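Local atomic coordinates of type II secretion chaperone CpaB (Acinetobacter nosocomialis M2, PDB entry 6O38), a protein that acts as the chaperone of the secreted metalloprotease CpaA, binding it in a chaperone-substrate complex and probably readying it for export through the type II secretion system. Residues T85-M90 / G94-G99; F128-S133 / H137-Q142. One frame throughout, in Å; residues are numbered along the deposited sequence.

Interaction 1: residues T85-M90 / G94-G99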
ATOM      1  N   THR G  85      17.702   1.563 -10.509  1.00 73.88           N
ATOM      2  CA  THR G  85      16.923   2.417  -9.623  1.00 72.85           C
ATOM      3  C   THR G  85      15.835   3.150 -10.400  1.00 71.38           C
ATOM      4  O   THR G  85      16.068   3.642 -11.508  1.00 71.92           O
ATOM      5  CB  THR G  85      17.833   3.422  -8.912  1.00 74.51           C
ATOM      6  OG1 THR G  85      18.826   2.715  -8.155  1.00 76.06           O
ATOM      7  CG2 THR G  85      17.034   4.310  -7.969  1.00 73.51           C
ATOM      8  N   VAL G  86      14.645   3.218  -9.805  1.00 71.96           N
ATOM      9  CA  VAL G  86      13.483   3.863 -10.402  1.00 70.54           C
ATOM     10  C   VAL G  86      12.855   4.778  -9.359  1.00 69.56           C
ATOM     11  O   VAL G  86      12.791   4.429  -8.174  1.00 69.07           O
ATOM     12  CB  VAL G  86      12.472   2.817 -10.925  1.00 69.44           C
ATOM     13  CG1 VAL G  86      11.044   3.189 -10.561  1.00 67.70           C
ATOM     14  CG2 VAL G  86      12.616   2.651 -12.430  1.00 70.24           C
ATOM     15  N   LYS G  87      12.400   5.952  -9.795  1.00 70.45           N
ATOM     16  CA  LYS G  87      11.896   6.986  -8.901  1.00 70.25           C
ATOM     17  C   LYS G  87      10.479   7.383  -9.296  1.00 69.03           C
ATOM     18  O   LYS G  87      10.161   7.488 -10.484  1.00 69.21           O
ATOM     19  CB  LYS G  87      12.810   8.217  -8.930  1.00 72.25           C
ATOM     20  CG  LYS G  87      12.514   9.257  -7.865  1.00 72.81           C
ATOM     21  CD  LYS G  87      13.608  10.311  -7.840  1.00 75.18           C
ATOM     22  CE  LYS G  87      13.740  10.949  -6.469  1.00 76.74           C
ATOM     23  NZ  LYS G  87      14.981  11.765  -6.365  1.00 79.65           N
ATOM     24  N   PHE G  88       9.635   7.608  -8.291  1.00 68.75           N
ATOM     25  CA  PHE G  88       8.265   8.061  -8.485  1.00 67.90           C
ATOM     26  C   PHE G  88       8.074   9.409  -7.804  1.00 68.94           C
ATOM     27  O   PHE G  88       8.517   9.607  -6.668  1.00 69.93           O
ATOM     28  CB  PHE G  88       7.254   7.055  -7.920  1.00 66.46           C
ATOM     29  CG  PHE G  88       7.341   5.690  -8.537  1.00 65.69           C
ATOM     30  CD1 PHE G  88       6.640   5.392  -9.695  1.00 65.43           C
ATOM     31  CD2 PHE G  88       8.112   4.698  -7.952  1.00 65.54           C
ATOM     32  CE1 PHE G  88       6.714   4.133 -10.263  1.00 65.19           C
ATOM     33  CE2 PHE G  88       8.188   3.438  -8.514  1.00 65.23           C
ATOM     34  CZ  PHE G  88       7.490   3.155  -9.671  1.00 65.09           C
ATOM     35  N   GLN G  89       7.410  10.334  -8.497  1.00 67.85           N
ATOM     36  CA  GLN G  89       7.119  11.659  -7.957  1.00 68.92           C
ATOM     37  C   GLN G  89       5.632  11.943  -8.119  1.00 68.10           C
ATOM     38  O   GLN G  89       5.145  12.122  -9.240  1.00 67.77           O
ATOM     39  CB  GLN G  89       7.960  12.738  -8.638  1.00 70.03           C
ATOM     40  CG  GLN G  89       9.384  12.824  -8.111  1.00 71.58           C
ATOM     41  CD  GLN G  89      10.103  14.076  -8.568  1.00 72.81           C
ATOM     42  OE1 GLN G  89       9.665  14.754  -9.498  1.00 72.34           O
ATOM     43  NE2 GLN G  89      11.211  14.395  -7.911  1.00 74.59           N
HETATM   44  N   MSE G  90       4.919  11.977  -6.998  1.00 68.90           N
HETATM   45  CA  MSE G  90       3.492  12.278  -6.963  1.00 68.32           C
HETATM   46  C   MSE G  90       3.216  13.267  -5.836  1.00 68.86           C
HETATM   47  O   MSE G  90       2.350  13.034  -4.993  1.00 68.57           O
HETATM   48  CB  MSE G  90       2.675  10.998  -6.792  1.00 69.68           C
HETATM   49  CG  MSE G  90       2.624  10.144  -8.048  1.00 68.84           C
HETATM   50 SE   MSE G  90       2.045   8.316  -7.729  0.49 67.47          SE
HETATM   51  CE  MSE G  90       3.699   7.628  -6.970  1.00 67.49           C
ATOM     52  N   GLY G  94       1.769  13.234  -1.886  1.00 65.95           N
ATOM     53  CA  GLY G  94       2.745  13.019  -0.839  1.00 67.57           C
ATOM     54  C   GLY G  94       3.695  11.867  -1.063  1.00 68.38           C
ATOM     55  O   GLY G  94       4.240  11.334  -0.092  1.00 69.72           O
ATOM     56  N   ILE G  95       3.918  11.463  -2.310  1.00 67.54           N
ATOM     57  CA  ILE G  95       4.788  10.337  -2.633  1.00 67.48           C
ATOM     58  C   ILE G  95       6.004  10.867  -3.378  1.00 68.16           C
ATOM     59  O   ILE G  95       5.878  11.426  -4.475  1.00 67.46           O
ATOM     60  CB  ILE G  95       4.059   9.270  -3.461  1.00 65.56           C
ATOM     61  CG1 ILE G  95       2.775   8.839  -2.753  1.00 65.19           C
ATOM     62  CG2 ILE G  95       4.964   8.071  -3.681  1.00 65.17           C
ATOM     63  CD1 ILE G  95       3.007   8.204  -1.401  1.00 66.22           C
ATOM     64  N   ASN G  96       7.182  10.689  -2.781  1.00 65.21           N
ATOM     65  CA  ASN G  96       8.449  11.076  -3.404  1.00 66.13           C
ATOM     66  C   ASN G  96       9.510  10.104  -2.884  1.00 67.21           C
ATOM     67  O   ASN G  96      10.084  10.309  -1.813  1.00 69.54           O
ATOM     68  CB  ASN G  96       8.801  12.523  -3.089  1.00 67.98           C
ATOM     69  CG  ASN G  96      10.094  12.963  -3.740  1.00 69.15           C
ATOM     70  OD1 ASN G  96      10.445  12.502  -4.826  1.00 68.07           O
ATOM     71  ND2 ASN G  96      10.814  13.856  -3.076  1.00 71.47           N
ATOM     72  N   ARG G  97       9.760   9.049  -3.657  1.00 67.45           N
ATOM     73  CA  ARG G  97      10.629   7.974  -3.199  1.00 67.92           C
ATOM     74  C   ARG G  97      11.199   7.243  -4.405  1.00 66.45           C
ATOM     75  O   ARG G  97      10.725   7.396  -5.534  1.00 65.11           O
ATOM     76  CB  ARG G  97       9.873   7.007  -2.283  1.00 67.63           C
ATOM     77  CG  ARG G  97       8.736   6.265  -2.968  1.00 65.18           C
ATOM     78  CD  ARG G  97       7.573   6.062  -2.015  1.00 65.50           C
ATOM     79  NE  ARG G  97       8.006   5.489  -0.745  1.00 67.50           N
ATOM     80  CZ  ARG G  97       7.261   5.465   0.354  1.00 68.46           C
ATOM     81  NH1 ARG G  97       6.042   5.989   0.343  1.00 67.60           N
ATOM     82  NH2 ARG G  97       7.735   4.925   1.468  1.00 70.15           N
ATOM     83  N   THR G  98      12.225   6.439  -4.146  1.00 67.59           N
ATOM     84  CA  THR G  98      12.901   5.650  -5.163  1.00 66.96           C
ATOM     85  C   THR G  98      12.681   4.164  -4.908  1.00 65.79           C
ATOM     86  O   THR G  98      12.224   3.746  -3.840  1.00 65.62           O
ATOM     87  CB  THR G  98      14.401   5.966  -5.196  1.00 69.49           C
ATOM     88  OG1 THR G  98      14.973   5.720  -3.904  1.00 71.05           O
ATOM     89  CG2 THR G  98      14.633   7.418  -5.577  1.00 70.73           C
ATOM     90  N   GLY G  99      13.020   3.362  -5.915  1.00 66.22           N
ATOM     91  CA  GLY G  99      12.883   1.921  -5.826  1.00 65.73           C
ATOM     92  C   GLY G  99      13.805   1.250  -6.817  1.00 67.79           C
ATOM     93  O   GLY G  99      14.412   1.897  -7.672  1.00 68.72           O
TER
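V86, F88 and M90 pair with G99, R97 and I95 in an antiparallel beta hairpin at one margin of the sheet, where 85-90 is one of the two outermost strands within this chain. K87, a non-hydrogen-bonded partner of T98, makes its backbone bonds on the outer side, with Q42 and V44. Across the hairpin, F88 N donates to R97 O at 3.0 Å and M90 N to I95 O at 2.8 Å. On the face of V86, F88 and M90, the bent selenomethionine at M90 swings its terminal CE back over I95, 3.6 Å from CG2; the two side chains run side by side, with Y150 packing on both. On the same face R97 reaches over to form a salt bridge with E146 and a cation-pi contact with F118. On the other face K87 keeps CG anti to its backbone N (chi1 -170°), and its extended chain passes across T98, CG lying 3.6 Å from T98 CG2; the T98 hydroxyl bonds D119. Farther along, Q89 CG meets N96 OD1 at 3.5 Å, the two amide planes turned 69° apart. N96 N gives a hydrogen bond to E70 of the bound protease chain, placing the hairpin at the chaperone-substrate interface. Next to the turn, G94, with positive phi (75°), and I95 both face M90, forming a G1 beta bulge, a common feature beside hairpin turns.

Interaction 2: residues F128-S133 / H137-Q142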
ATOM      1  N   PHE G 128       5.958  -2.219  -6.268  1.00 56.69           N
ATOM      2  CA  PHE G 128       5.279  -1.620  -7.404  1.00 57.57           C
ATOM      3  C   PHE G 128       5.424  -2.527  -8.616  1.00 56.53           C
ATOM      4  O   PHE G 128       6.346  -3.342  -8.703  1.00 55.88           O
ATOM      5  CB  PHE G 128       5.819  -0.214  -7.719  1.00 60.56           C
ATOM      6  CG  PHE G 128       7.267  -0.191  -8.123  1.00 60.91           C
ATOM      7  CD1 PHE G 128       8.263  -0.055  -7.172  1.00 61.50           C
ATOM      8  CD2 PHE G 128       7.631  -0.292  -9.457  1.00 60.95           C
ATOM      9  CE1 PHE G 128       9.595  -0.032  -7.540  1.00 62.03           C
ATOM     10  CE2 PHE G 128       8.961  -0.269  -9.831  1.00 61.60           C
ATOM     11  CZ  PHE G 128       9.943  -0.138  -8.872  1.00 62.11           C
ATOM     12  N   THR G 129       4.494  -2.377  -9.557  1.00 60.39           N
ATOM     13  CA  THR G 129       4.493  -3.159 -10.784  1.00 59.61           C
ATOM     14  C   THR G 129       4.213  -2.237 -11.958  1.00 62.43           C
ATOM     15  O   THR G 129       3.370  -1.341 -11.866  1.00 64.87           O
ATOM     16  CB  THR G 129       3.445  -4.287 -10.766  1.00 57.31           C
ATOM     17  OG1 THR G 129       2.128  -3.722 -10.818  1.00 58.16           O
ATOM     18  CG2 THR G 129       3.580  -5.146  -9.516  1.00 55.47           C
ATOM     19  N   ILE G 130       4.921  -2.465 -13.060  1.00 62.69           N
ATOM     20  CA  ILE G 130       4.704  -1.745 -14.309  1.00 64.95           C
ATOM     21  C   ILE G 130       4.481  -2.794 -15.386  1.00 63.89           C
ATOM     22  O   ILE G 130       5.408  -3.535 -15.740  1.00 63.05           O
ATOM     23  CB  ILE G 130       5.877  -0.825 -14.673  1.00 66.74           C
ATOM     24  CG1 ILE G 130       6.030   0.289 -13.635  1.00 68.50           C
ATOM     25  CG2 ILE G 130       5.682  -0.236 -16.061  1.00 68.58           C
ATOM     26  CD1 ILE G 130       7.303   1.093 -13.788  1.00 70.01           C
ATOM     27  N   THR G 131       3.262  -2.858 -15.908  1.00 65.28           N
ATOM     28  CA  THR G 131       2.888  -3.825 -16.930  1.00 65.10           C
ATOM     29  C   THR G 131       2.580  -3.059 -18.209  1.00 67.81           C
ATOM     30  O   THR G 131       1.714  -2.176 -18.214  1.00 69.61           O
ATOM     31  CB  THR G 131       1.686  -4.655 -16.480  1.00 64.18           C
ATOM     32  OG1 THR G 131       1.823  -4.971 -15.089  1.00 61.72           O
ATOM     33  CG2 THR G 131       1.627  -5.950 -17.253  1.00 63.67           C
ATOM     34  N   GLN G 132       3.284  -3.399 -19.286  1.00 68.48           N
ATOM     35  CA  GLN G 132       3.321  -2.572 -20.482  1.00 70.82           C
ATOM     36  C   GLN G 132       3.107  -3.424 -21.723  1.00 71.73           C
ATOM     37  O   GLN G 132       3.767  -4.454 -21.896  1.00 71.09           O
ATOM     38  CB  GLN G 132       4.660  -1.836 -20.580  1.00 71.38           C
ATOM     39  CG  GLN G 132       4.815  -0.958 -21.804  1.00 73.98           C
ATOM     40  CD  GLN G 132       5.969   0.013 -21.666  1.00 75.01           C
ATOM     41  OE1 GLN G 132       5.993   0.842 -20.756  1.00 74.96           O
ATOM     42  NE2 GLN G 132       6.940  -0.093 -22.564  1.00 76.40           N
ATOM     43  N   SER G 133       2.191  -2.990 -22.581  1.00 71.84           N
ATOM     44  CA  SER G 133       2.002  -3.584 -23.895  1.00 73.41           C
ATOM     45  C   SER G 133       2.786  -2.787 -24.928  1.00 75.20           C
ATOM     46  O   SER G 133       2.815  -1.553 -24.883  1.00 76.13           O
ATOM     47  CB  SER G 133       0.520  -3.616 -24.277  1.00 74.99           C
ATOM     48  OG  SER G 133       0.350  -3.891 -25.657  1.00 77.14           O
ATOM     49  N   HIS G 137       0.473   1.164 -27.297  1.00 77.05           N
ATOM     50  CA  HIS G 137       1.333   1.901 -26.378  1.00 76.48           C
ATOM     51  C   HIS G 137       0.572   2.181 -25.090  1.00 73.31           C
ATOM     52  O   HIS G 137       0.167   3.317 -24.822  1.00 73.85           O
ATOM     53  CB  HIS G 137       1.841   3.194 -27.019  1.00 80.01           C
ATOM     54  CG  HIS G 137       2.721   2.970 -28.210  1.00 83.61           C
ATOM     55  ND1 HIS G 137       2.254   2.434 -29.391  1.00 85.58           N
ATOM     56  CD2 HIS G 137       4.042   3.201 -28.399  1.00 85.90           C
ATOM     57  CE1 HIS G 137       3.249   2.348 -30.257  1.00 89.07           C
ATOM     58  NE2 HIS G 137       4.344   2.807 -29.680  1.00 89.33           N
ATOM     59  N   TYR G 138       0.381   1.133 -24.292  1.00 73.66           N
ATOM     60  CA  TYR G 138      -0.498   1.146 -23.132  1.00 71.65           C
ATOM     61  C   TYR G 138       0.251   0.568 -21.941  1.00 69.48           C
ATOM     62  O   TYR G 138       0.831  -0.518 -22.037  1.00 68.75           O
ATOM     63  CB  TYR G 138      -1.762   0.331 -23.431  1.00 71.27           C
ATOM     64  CG  TYR G 138      -2.825   0.354 -22.361  1.00 69.59           C
ATOM     65  CD1 TYR G 138      -3.743   1.393 -22.293  1.00 70.11           C
ATOM     66  CD2 TYR G 138      -2.931  -0.677 -21.438  1.00 67.66           C
ATOM     67  CE1 TYR G 138      -4.727   1.413 -21.326  1.00 68.56           C
ATOM     68  CE2 TYR G 138      -3.912  -0.666 -20.467  1.00 66.33           C
ATOM     69  CZ  TYR G 138      -4.807   0.381 -20.415  1.00 66.64           C
ATOM     70  OH  TYR G 138      -5.785   0.396 -19.449  1.00 65.09           O
ATOM     71  N   THR G 139       0.239   1.295 -20.826  1.00 69.35           N
ATOM     72  CA  THR G 139       0.970   0.903 -19.629  1.00 67.56           C
ATOM     73  C   THR G 139       0.088   1.098 -18.406  1.00 66.76           C
ATOM     74  O   THR G 139      -0.587   2.123 -18.276  1.00 67.70           O
ATOM     75  CB  THR G 139       2.264   1.719 -19.477  1.00 68.45           C
ATOM     76  OG1 THR G 139       3.088   1.533 -20.633  1.00 69.89           O
ATOM     77  CG2 THR G 139       3.036   1.281 -18.240  1.00 66.72           C
ATOM     78  N   ILE G 140       0.095   0.108 -17.516  1.00 64.87           N
ATOM     79  CA  ILE G 140      -0.625   0.167 -16.250  1.00 63.84           C
ATOM     80  C   ILE G 140       0.386   0.059 -15.117  1.00 62.96           C
ATOM     81  O   ILE G 140       1.264  -0.811 -15.144  1.00 62.02           O
ATOM     82  CB  ILE G 140      -1.685  -0.946 -16.149  1.00 62.93           C
ATOM     83  CG1 ILE G 140      -2.909  -0.593 -16.996  1.00 63.71           C
ATOM     84  CG2 ILE G 140      -2.088  -1.180 -14.700  1.00 61.62           C
ATOM     85  CD1 ILE G 140      -4.032  -1.599 -16.897  1.00 62.80           C
HETATM   86  N   MSE G 141       0.265   0.944 -14.131  1.00 62.73           N
HETATM   87  CA  MSE G 141       1.154   0.920 -12.974  1.00 62.81           C
HETATM   88  C   MSE G 141       0.389   0.737 -11.671  1.00 64.51           C
HETATM   89  O   MSE G 141      -0.645   1.367 -11.451  1.00 66.60           O
HETATM   90  CB  MSE G 141       1.976   2.204 -12.896  1.00 66.20           C
HETATM   91  CG  MSE G 141       2.845   2.458 -14.103  1.00 66.43           C
HETATM   92 SE   MSE G 141       4.013   3.986 -13.828  0.52 67.65          SE
HETATM   93  CE  MSE G 141       4.645   4.169 -15.655  1.00 69.60           C
ATOM     94  N   GLN G 142       0.911  -0.129 -10.807  1.00 60.97           N
ATOM     95  CA  GLN G 142       0.373  -0.337  -9.467  1.00 63.05           C
ATOM     96  C   GLN G 142       1.446   0.074  -8.469  1.00 62.88           C
ATOM     97  O   GLN G 142       2.487  -0.583  -8.369  1.00 61.61           O
ATOM     98  CB  GLN G 142      -0.038  -1.793  -9.255  1.00 59.69           C
ATOM     99  CG  GLN G 142      -1.089  -2.300 -10.225  1.00 58.46           C
ATOM    100  CD  GLN G 142      -1.456  -3.747  -9.970  1.00 59.23           C
ATOM    101  OE1 GLN G 142      -1.073  -4.327  -8.954  1.00 60.19           O
ATOM    102  NE2 GLN G 142      -2.199  -4.342 -10.896  1.00 59.35           N
TER
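Q132 and T139 face each other as a non-hydrogen-bonded pair in the beta hairpin formed by strands 127-133 and 138-145, a buried antiparallel pairing in the middle of the sheet. A trans first torsion (chi1 179°) and an extended chain carry the Q132 side chain across the T139 hydroxyl. Its CB lies 3.7 Å from T139 OG1, and CG is nearer, 3.2 Å from the same oxygen. CD stays 3.4 Å from T139 OG1, and at the tip Q132 OE1 accepts a hydrogen bond from T139 OG1 at 3.0 Å. The hydroxyl stands above the amide plane, 36° out of it, and approaches OE1 from the side, at a C=O...O angle of 100°. OE1 also takes the hydroxyl of Y72, while NE2 reaches P74 O in a weak bond; these partners probably limit rotation of the buried amide. On the same face T139 CG2 packs against I130 CG2 at 3.7 Å, and the extended selenomethionine at M141 runs alongside I130, pointing the same way, before reaching A152 and I154. The other face carries T129, T131, I140 and Q142 and looks toward the substrate: T131 OG1 bonds E400 of the CpaA chain, and I140 packs on that same glutamate. The T131-I140 pair exchanges two backbone hydrogen bonds, with I140 N 2.9 Å from T131 O. At the F128 end of the hairpin, the T129 side chain crosses the base of Q142, its OG1 3.3 Å from Q142 CB.

From the N terminus, the chain runs through Q42 and V44, strands 45-47 and 68-72 and helix 74-78 before strand 85-90, which lies beside Q42 and V44; residues 91-93 then turn and interaction 1 closes that short loop. Strand 95-106 continues into strand 111-118 and on to 127-133, after which residues 134-136 turn and interaction 2 closes a second hairpin. The two loops are in series and neither crosses the other. In the sheet, strand 111-118 separates 95-106 from 127-133, yet the hairpins meet on one face: the rings of F88 and F128 stack edge-to-face, and V86 CG1 touches F128 CZ. F88 also reaches I143, tying the outer hairpin to strand 138-145 across the curved sheet.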